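Long-range contact in S-adenosylmethionine-dependent methyltransferase (PDB 1Y8C), which probably transfers a methyl group from S-adenosylmethionine to a substrate, as in related Rossmann-like methyltransferases: residues Y145-D156 with W168-M179. Numbering follows the deposited sequence.
Sequences YYKLSQVLGNND and WENQFEDDLVSM
With CG anti to the backbone N in both F172 (chi1 -178°) and Y145 (chi1 -174°), the two rings reach across between helix 145-152 and the hairpin of strands 164-173 and 176-186. One face of the F172 ring is covered by S149 CA, which stands over its centre, 3.8 Å from the centroid, in a CH-pi contact; S149 CB meets the ring's outer end, at F172 CZ (3.6 Å). Y145 OH donates to D175 OD1 (2.7 Å) at the hairpin turn, nearly along the C-O axis of the carboxylate, while K204 makes a cation-pi contact with the tyrosine ring. The helix follows strand 136-143 of the Rossmann-like methyltransferase sheet and packs on a separate four-stranded antiparallel sheet, its axis 8.6 Å from that of strand 176-179. Between them L148 CB meets V177 CG2 at 3.5 Å, and L152 CD2 touches W168 CZ2, also at 3.5 Å, the leucine side chain crossing the indole at about a right angle. After G153, of positive phi, N154 OD1 accepts from F172 N (2.7 Å, N-H...O 166°), the donor above the amide carbonyl plane, and N154 CA approaches N170 O at 3.1 Å in a CA-H...O contact.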
ATOM      1  N   TYR A 145      11.753  -7.260   6.098  1.00 51.36           N
ATOM      2  CA  TYR A 145      11.917  -8.672   6.390  1.00 51.14           C
ATOM      3  C   TYR A 145      11.986  -8.872   7.901  1.00 51.71           C
ATOM      4  O   TYR A 145      11.512  -9.873   8.420  1.00 51.34           O
ATOM      5  CB  TYR A 145      13.205  -9.188   5.751  1.00 49.73           C
ATOM      6  CG  TYR A 145      13.372 -10.670   5.894  1.00 50.10           C
ATOM      7  CD1 TYR A 145      12.869 -11.546   4.923  1.00 50.73           C
ATOM      8  CD2 TYR A 145      13.980 -11.209   7.024  1.00 50.50           C
ATOM      9  CE1 TYR A 145      12.968 -12.924   5.079  1.00 52.73           C
ATOM     10  CE2 TYR A 145      14.082 -12.579   7.192  1.00 53.32           C
ATOM     11  CZ  TYR A 145      13.577 -13.432   6.223  1.00 54.68           C
ATOM     12  OH  TYR A 145      13.683 -14.791   6.402  1.00 57.51           O
ATOM     13  N   TYR A 146      12.576  -7.913   8.606  1.00 52.92           N
ATOM     14  CA  TYR A 146      12.706  -8.029  10.047  1.00 53.86           C
ATOM     15  C   TYR A 146      11.366  -7.898  10.736  1.00 54.37           C
ATOM     16  O   TYR A 146      11.098  -8.579  11.721  1.00 55.25           O
ATOM     17  CB  TYR A 146      13.651  -6.957  10.568  1.00 55.08           C
ATOM     18  CG  TYR A 146      13.908  -7.035  12.052  1.00 57.35           C
ATOM     19  CD1 TYR A 146      14.785  -7.987  12.586  1.00 56.58           C
ATOM     20  CD2 TYR A 146      13.281  -6.145  12.927  1.00 56.88           C
ATOM     21  CE1 TYR A 146      15.034  -8.038  13.960  1.00 56.95           C
ATOM     22  CE2 TYR A 146      13.516  -6.192  14.294  1.00 56.47           C
ATOM     23  CZ  TYR A 146      14.390  -7.130  14.802  1.00 56.73           C
ATOM     24  OH  TYR A 146      14.637  -7.134  16.148  1.00 55.53           O
ATOM     25  N   LYS A 147      10.526  -7.017  10.209  1.00 55.03           N
ATOM     26  CA  LYS A 147       9.210  -6.769  10.777  1.00 56.55           C
ATOM     27  C   LYS A 147       8.319  -8.010  10.709  1.00 57.23           C
ATOM     28  O   LYS A 147       7.673  -8.375  11.691  1.00 57.50           O
ATOM     29  CB  LYS A 147       8.563  -5.606  10.034  1.00 56.20           C
ATOM     30  CG  LYS A 147       7.483  -4.886  10.792  1.00 58.41           C
ATOM     31  CD  LYS A 147       6.133  -5.501  10.546  1.00 61.84           C
ATOM     32  CE  LYS A 147       5.038  -4.568  11.029  1.00 64.43           C
ATOM     33  NZ  LYS A 147       5.228  -4.224  12.467  1.00 67.70           N
ATOM     34  N   LEU A 148       8.294  -8.675   9.560  1.00 56.49           N
ATOM     35  CA  LEU A 148       7.454  -9.849   9.421  1.00 54.73           C
ATOM     36  C   LEU A 148       8.026 -11.088  10.101  1.00 56.73           C
ATOM     37  O   LEU A 148       7.287 -11.873  10.708  1.00 55.16           O
ATOM     38  CB  LEU A 148       7.220 -10.145   7.944  1.00 52.85           C
ATOM     39  CG  LEU A 148       6.689  -8.974   7.124  1.00 52.48           C
ATOM     40  CD1 LEU A 148       6.615  -9.392   5.665  1.00 48.89           C
ATOM     41  CD2 LEU A 148       5.316  -8.534   7.647  1.00 51.00           C
ATOM     42  N   SER A 149       9.341 -11.266  10.007  1.00 57.31           N
ATOM     43  CA  SER A 149       9.986 -12.442  10.590  1.00 60.11           C
ATOM     44  C   SER A 149      10.197 -12.375  12.109  1.00 62.10           C
ATOM     45  O   SER A 149      10.032 -13.386  12.797  1.00 63.34           O
ATOM     46  CB  SER A 149      11.330 -12.691   9.908  1.00 59.12           C
ATOM     47  OG  SER A 149      12.241 -11.648  10.195  1.00 58.98           O
ATOM     48  N   GLN A 150      10.548 -11.201  12.633  1.00 61.26           N
ATOM     49  CA  GLN A 150      10.780 -11.062  14.063  1.00 61.82           C
ATOM     50  C   GLN A 150       9.637 -10.379  14.799  1.00 62.28           C
ATOM     51  O   GLN A 150       8.913 -11.016  15.555  1.00 65.07           O
ATOM     52  CB  GLN A 150      12.067 -10.282  14.315  1.00 62.79           C
ATOM     53  CG  GLN A 150      13.290 -10.865  13.646  1.00 65.77           C
ATOM     54  CD  GLN A 150      13.470 -12.322  13.974  1.00 68.70           C
ATOM     55  OE1 GLN A 150      13.071 -12.776  15.043  1.00 72.21           O
ATOM     56  NE2 GLN A 150      14.080 -13.068  13.061  1.00 70.91           N
ATOM     57  N   VAL A 151       9.478  -9.078  14.577  1.00 61.84           N
ATOM     58  CA  VAL A 151       8.441  -8.305  15.247  1.00 59.54           C
ATOM     59  C   VAL A 151       7.054  -8.948  15.171  1.00 60.43           C
ATOM     60  O   VAL A 151       6.259  -8.820  16.106  1.00 61.71           O
ATOM     61  CB  VAL A 151       8.390  -6.875  14.690  1.00 59.09           C
ATOM     62  CG1 VAL A 151       7.524  -6.007  15.578  1.00 57.34           C
ATOM     63  CG2 VAL A 151       9.803  -6.310  14.598  1.00 54.72           C
ATOM     64  N   LEU A 152       6.744  -9.624  14.068  1.00 59.78           N
ATOM     65  CA  LEU A 152       5.456 -10.305  13.969  1.00 59.70           C
ATOM     66  C   LEU A 152       5.645 -11.778  14.310  1.00 60.27           C
ATOM     67  O   LEU A 152       5.071 -12.272  15.280  1.00 61.47           O
ATOM     68  CB  LEU A 152       4.860 -10.190  12.568  1.00 57.87           C
ATOM     69  CG  LEU A 152       4.168  -8.889  12.172  1.00 58.36           C
ATOM     70  CD1 LEU A 152       3.463  -9.114  10.854  1.00 58.69           C
ATOM     71  CD2 LEU A 152       3.154  -8.478  13.224  1.00 60.44           C
ATOM     72  N   GLY A 153       6.457 -12.469  13.514  1.00 60.67           N
ATOM     73  CA  GLY A 153       6.712 -13.880  13.743  1.00 61.73           C
ATOM     74  C   GLY A 153       5.478 -14.700  14.070  1.00 63.00           C
ATOM     75  O   GLY A 153       4.523 -14.722  13.294  1.00 62.84           O
ATOM     76  N   ASN A 154       5.509 -15.373  15.225  1.00 64.20           N
ATOM     77  CA  ASN A 154       4.407 -16.213  15.704  1.00 65.47           C
ATOM     78  C   ASN A 154       3.889 -15.698  17.058  1.00 67.32           C
ATOM     79  O   ASN A 154       3.860 -16.441  18.037  1.00 68.07           O
ATOM     80  CB  ASN A 154       4.885 -17.660  15.880  1.00 64.46           C
ATOM     81  CG  ASN A 154       5.468 -18.252  14.607  1.00 65.24           C
ATOM     82  OD1 ASN A 154       4.741 -18.670  13.702  1.00 64.41           O
ATOM     83  ND2 ASN A 154       6.794 -18.285  14.530  1.00 65.83           N
ATOM     84  N   ASN A 155       3.483 -14.433  17.114  1.00 70.19           N
ATOM     85  CA  ASN A 155       2.975 -13.832  18.351  1.00 71.71           C
ATOM     86  C   ASN A 155       1.466 -13.584  18.315  1.00 72.27           C
ATOM     87  O   ASN A 155       0.986 -12.744  17.553  1.00 75.53           O
ATOM     88  CB  ASN A 155       3.676 -12.491  18.624  1.00 71.83           C
ATOM     89  CG  ASN A 155       5.164 -12.642  18.925  1.00 73.91           C
ATOM     90  OD1 ASN A 155       5.556 -13.375  19.839  1.00 75.26           O
ATOM     91  ND2 ASN A 155       5.997 -11.928  18.170  1.00 72.17           N
ATOM     92  N   ASP A 156       0.714 -14.303  19.138  1.00 71.36           N
ATOM     93  CA  ASP A 156      -0.727 -14.099  19.203  1.00 69.36           C
ATOM     94  C   ASP A 156      -0.958 -12.932  20.182  1.00 67.33           C
ATOM     95  O   ASP A 156      -0.252 -12.810  21.180  1.00 68.27           O
ATOM     96  CB  ASP A 156      -1.420 -15.398  19.665  1.00 72.46           C
ATOM     97  CG  ASP A 156      -1.081 -15.787  21.104  1.00 75.21           C
ATOM     98  OD1 ASP A 156       0.113 -15.702  21.503  1.00 75.74           O
ATOM     99  OD2 ASP A 156      -2.023 -16.202  21.829  1.00 75.99           O
ATOM    100  N   TRP A 168      -5.501 -11.356  17.405  1.00 56.19           N
ATOM    101  CA  TRP A 168      -4.635 -11.464  16.233  1.00 55.64           C
ATOM    102  C   TRP A 168      -3.592 -12.569  16.406  1.00 55.31           C
ATOM    103  O   TRP A 168      -2.776 -12.513  17.311  1.00 56.18           O
ATOM    104  CB  TRP A 168      -3.981 -10.086  16.015  1.00 54.61           C
ATOM    105  CG  TRP A 168      -2.924  -9.997  14.950  1.00 55.51           C
ATOM    106  CD1 TRP A 168      -2.511 -10.996  14.114  1.00 54.94           C
ATOM    107  CD2 TRP A 168      -2.123  -8.851  14.630  1.00 54.17           C
ATOM    108  NE1 TRP A 168      -1.508 -10.548  13.300  1.00 54.99           N
ATOM    109  CE2 TRP A 168      -1.253  -9.238  13.587  1.00 56.13           C
ATOM    110  CE3 TRP A 168      -2.066  -7.539  15.112  1.00 56.30           C
ATOM    111  CZ2 TRP A 168      -0.312  -8.349  13.025  1.00 56.80           C
ATOM    112  CZ3 TRP A 168      -1.131  -6.654  14.552  1.00 55.84           C
ATOM    113  CH2 TRP A 168      -0.274  -7.066  13.517  1.00 57.07           C
ATOM    114  N   GLU A 169      -3.632 -13.578  15.546  1.00 55.30           N
ATOM    115  CA  GLU A 169      -2.665 -14.667  15.631  1.00 57.49           C
ATOM    116  C   GLU A 169      -1.730 -14.655  14.413  1.00 57.70           C
ATOM    117  O   GLU A 169      -2.184 -14.618  13.270  1.00 56.69           O
ATOM    118  CB  GLU A 169      -3.379 -16.019  15.706  1.00 61.64           C
ATOM    119  CG  GLU A 169      -2.676 -17.032  16.600  1.00 65.88           C
ATOM    120  CD  GLU A 169      -2.867 -18.472  16.150  1.00 67.73           C
ATOM    121  OE1 GLU A 169      -4.025 -18.892  15.952  1.00 68.39           O
ATOM    122  OE2 GLU A 169      -1.850 -19.185  16.003  1.00 68.55           O
ATOM    123  N   ASN A 170      -0.427 -14.677  14.668  1.00 56.92           N
ATOM    124  CA  ASN A 170       0.558 -14.666  13.604  1.00 58.13           C
ATOM    125  C   ASN A 170       1.235 -16.009  13.460  1.00 59.04           C
ATOM    126  O   ASN A 170       1.610 -16.637  14.444  1.00 60.29           O
ATOM    127  CB  ASN A 170       1.623 -13.598  13.870  1.00 56.49           C
ATOM    128  CG  ASN A 170       1.192 -12.212  13.416  1.00 57.69           C
ATOM    129  OD1 ASN A 170       1.404 -11.224  14.122  1.00 59.40           O
ATOM    130  ND2 ASN A 170       0.601 -12.129  12.229  1.00 53.60           N
ATOM    131  N   GLN A 171       1.386 -16.451  12.223  1.00 60.73           N
ATOM    132  CA  GLN A 171       2.044 -17.713  11.944  1.00 62.37           C
ATOM    133  C   GLN A 171       3.121 -17.410  10.910  1.00 62.54           C
ATOM    134  O   GLN A 171       2.816 -17.008   9.788  1.00 62.74           O
ATOM    135  CB  GLN A 171       1.015 -18.721  11.414  1.00 65.83           C
ATOM    136  CG  GLN A 171       1.547 -19.762  10.435  1.00 70.60           C
ATOM    137  CD  GLN A 171       2.656 -20.621  11.009  1.00 75.22           C
ATOM    138  OE1 GLN A 171       3.352 -21.321  10.270  1.00 77.00           O
ATOM    139  NE2 GLN A 171       2.821 -20.584  12.329  1.00 77.89           N
ATOM    140  N   PHE A 172       4.381 -17.556  11.301  1.00 62.83           N
ATOM    141  CA  PHE A 172       5.479 -17.303  10.377  1.00 65.62           C
ATOM    142  C   PHE A 172       6.141 -18.607  10.000  1.00 66.43           C
ATOM    143  O   PHE A 172       6.471 -19.420  10.867  1.00 65.99           O
ATOM    144  CB  PHE A 172       6.530 -16.369  10.979  1.00 65.70           C
ATOM    145  CG  PHE A 172       7.657 -16.051  10.028  1.00 66.98           C
ATOM    146  CD1 PHE A 172       7.402 -15.404   8.819  1.00 67.75           C
ATOM    147  CD2 PHE A 172       8.968 -16.381  10.343  1.00 67.54           C
ATOM    148  CE1 PHE A 172       8.430 -15.105   7.927  1.00 66.51           C
ATOM    149  CE2 PHE A 172      10.008 -16.088   9.457  1.00 67.88           C
ATOM    150  CZ  PHE A 172       9.739 -15.440   8.251  1.00 68.43           C
ATOM    151  N   GLU A 173       6.359 -18.787   8.700  1.00 68.25           N
ATOM    152  CA  GLU A 173       6.955 -20.010   8.186  1.00 69.87           C
ATOM    153  C   GLU A 173       7.483 -19.874   6.758  1.00 69.68           C
ATOM    154  O   GLU A 173       6.763 -19.445   5.855  1.00 68.88           O
ATOM    155  CB  GLU A 173       5.900 -21.113   8.252  1.00 71.95           C
ATOM    156  CG  GLU A 173       6.091 -22.267   7.301  1.00 76.96           C
ATOM    157  CD  GLU A 173       4.966 -23.278   7.413  1.00 80.09           C
ATOM    158  OE1 GLU A 173       3.788 -22.869   7.314  1.00 81.60           O
ATOM    159  OE2 GLU A 173       5.252 -24.479   7.605  1.00 83.15           O
ATOM    160  N   ASP A 174       8.750 -20.226   6.563  1.00 69.95           N
ATOM    161  CA  ASP A 174       9.346 -20.178   5.237  1.00 70.25           C
ATOM    162  C   ASP A 174       9.098 -18.824   4.568  1.00 68.67           C
ATOM    163  O   ASP A 174       8.446 -18.733   3.526  1.00 67.12           O
ATOM    164  CB  ASP A 174       8.763 -21.326   4.397  1.00 75.61           C
ATOM    165  CG  ASP A 174       9.387 -21.436   3.012  1.00 79.87           C
ATOM    166  OD1 ASP A 174      10.634 -21.359   2.895  1.00 81.78           O
ATOM    167  OD2 ASP A 174       8.617 -21.625   2.042  1.00 81.45           O
ATOM    168  N   ASP A 175       9.610 -17.773   5.194  1.00 66.71           N
ATOM    169  CA  ASP A 175       9.476 -16.421   4.679  1.00 65.20           C
ATOM    170  C   ASP A 175       8.054 -15.924   4.423  1.00 63.40           C
ATOM    171  O   ASP A 175       7.867 -14.864   3.816  1.00 62.51           O
ATOM    172  CB  ASP A 175      10.284 -16.281   3.396  1.00 68.68           C
ATOM    173  CG  ASP A 175      11.727 -16.650   3.587  1.00 70.66           C
ATOM    174  OD1 ASP A 175      12.311 -16.201   4.600  1.00 71.13           O
ATOM    175  OD2 ASP A 175      12.269 -17.384   2.728  1.00 72.33           O
ATOM    176  N   LEU A 176       7.058 -16.672   4.879  1.00 58.95           N
ATOM    177  CA  LEU A 176       5.677 -16.266   4.686  1.00 57.20           C
ATOM    178  C   LEU A 176       4.996 -16.096   6.031  1.00 55.84           C
ATOM    179  O   LEU A 176       5.078 -16.973   6.888  1.00 56.26           O
ATOM    180  CB  LEU A 176       4.922 -17.315   3.865  1.00 57.77           C
ATOM    181  CG  LEU A 176       3.496 -16.943   3.443  1.00 58.50           C
ATOM    182  CD1 LEU A 176       3.543 -15.721   2.534  1.00 59.73           C
ATOM    183  CD2 LEU A 176       2.842 -18.104   2.698  1.00 60.64           C
ATOM    184  N   VAL A 177       4.325 -14.965   6.213  1.00 53.64           N
ATOM    185  CA  VAL A 177       3.616 -14.690   7.450  1.00 53.85           C
ATOM    186  C   VAL A 177       2.125 -14.799   7.217  1.00 53.08           C
ATOM    187  O   VAL A 177       1.586 -14.163   6.317  1.00 53.70           O
ATOM    188  CB  VAL A 177       3.900 -13.271   7.957  1.00 55.10           C
ATOM    189  CG1 VAL A 177       3.077 -12.986   9.206  1.00 55.12           C
ATOM    190  CG2 VAL A 177       5.368 -13.118   8.255  1.00 57.89           C
ATOM    191  N   SER A 178       1.451 -15.603   8.023  1.00 53.60           N
ATOM    192  CA  SER A 178       0.010 -15.735   7.876  1.00 54.72           C
ATOM    193  C   SER A 178      -0.646 -15.074   9.081  1.00 54.99           C
ATOM    194  O   SER A 178      -0.370 -15.429  10.226  1.00 56.87           O
ATOM    195  CB  SER A 178      -0.362 -17.206   7.791  1.00 54.85           C
ATOM    196  OG  SER A 178       0.512 -17.859   6.883  1.00 58.19           O
HETATM  197  N   MSE A 179      -1.502 -14.099   8.814  1.00 55.07           N
HETATM  198  CA  MSE A 179      -2.168 -13.368   9.869  1.00 55.05           C
HETATM  199  C   MSE A 179      -3.644 -13.692   9.915  1.00 55.38           C
HETATM  200  O   MSE A 179      -4.343 -13.601   8.910  1.00 55.78           O
HETATM  201  CB  MSE A 179      -1.995 -11.872   9.640  1.00 57.33           C
HETATM  202  CG  MSE A 179      -0.573 -11.444   9.313  1.00 63.11           C
HETATM  203 SE   MSE A 179      -0.477  -9.549   8.899  1.00 75.18          SE
HETATM  204  CE  MSE A 179      -0.034  -9.643   7.018  1.00 67.12           C
TER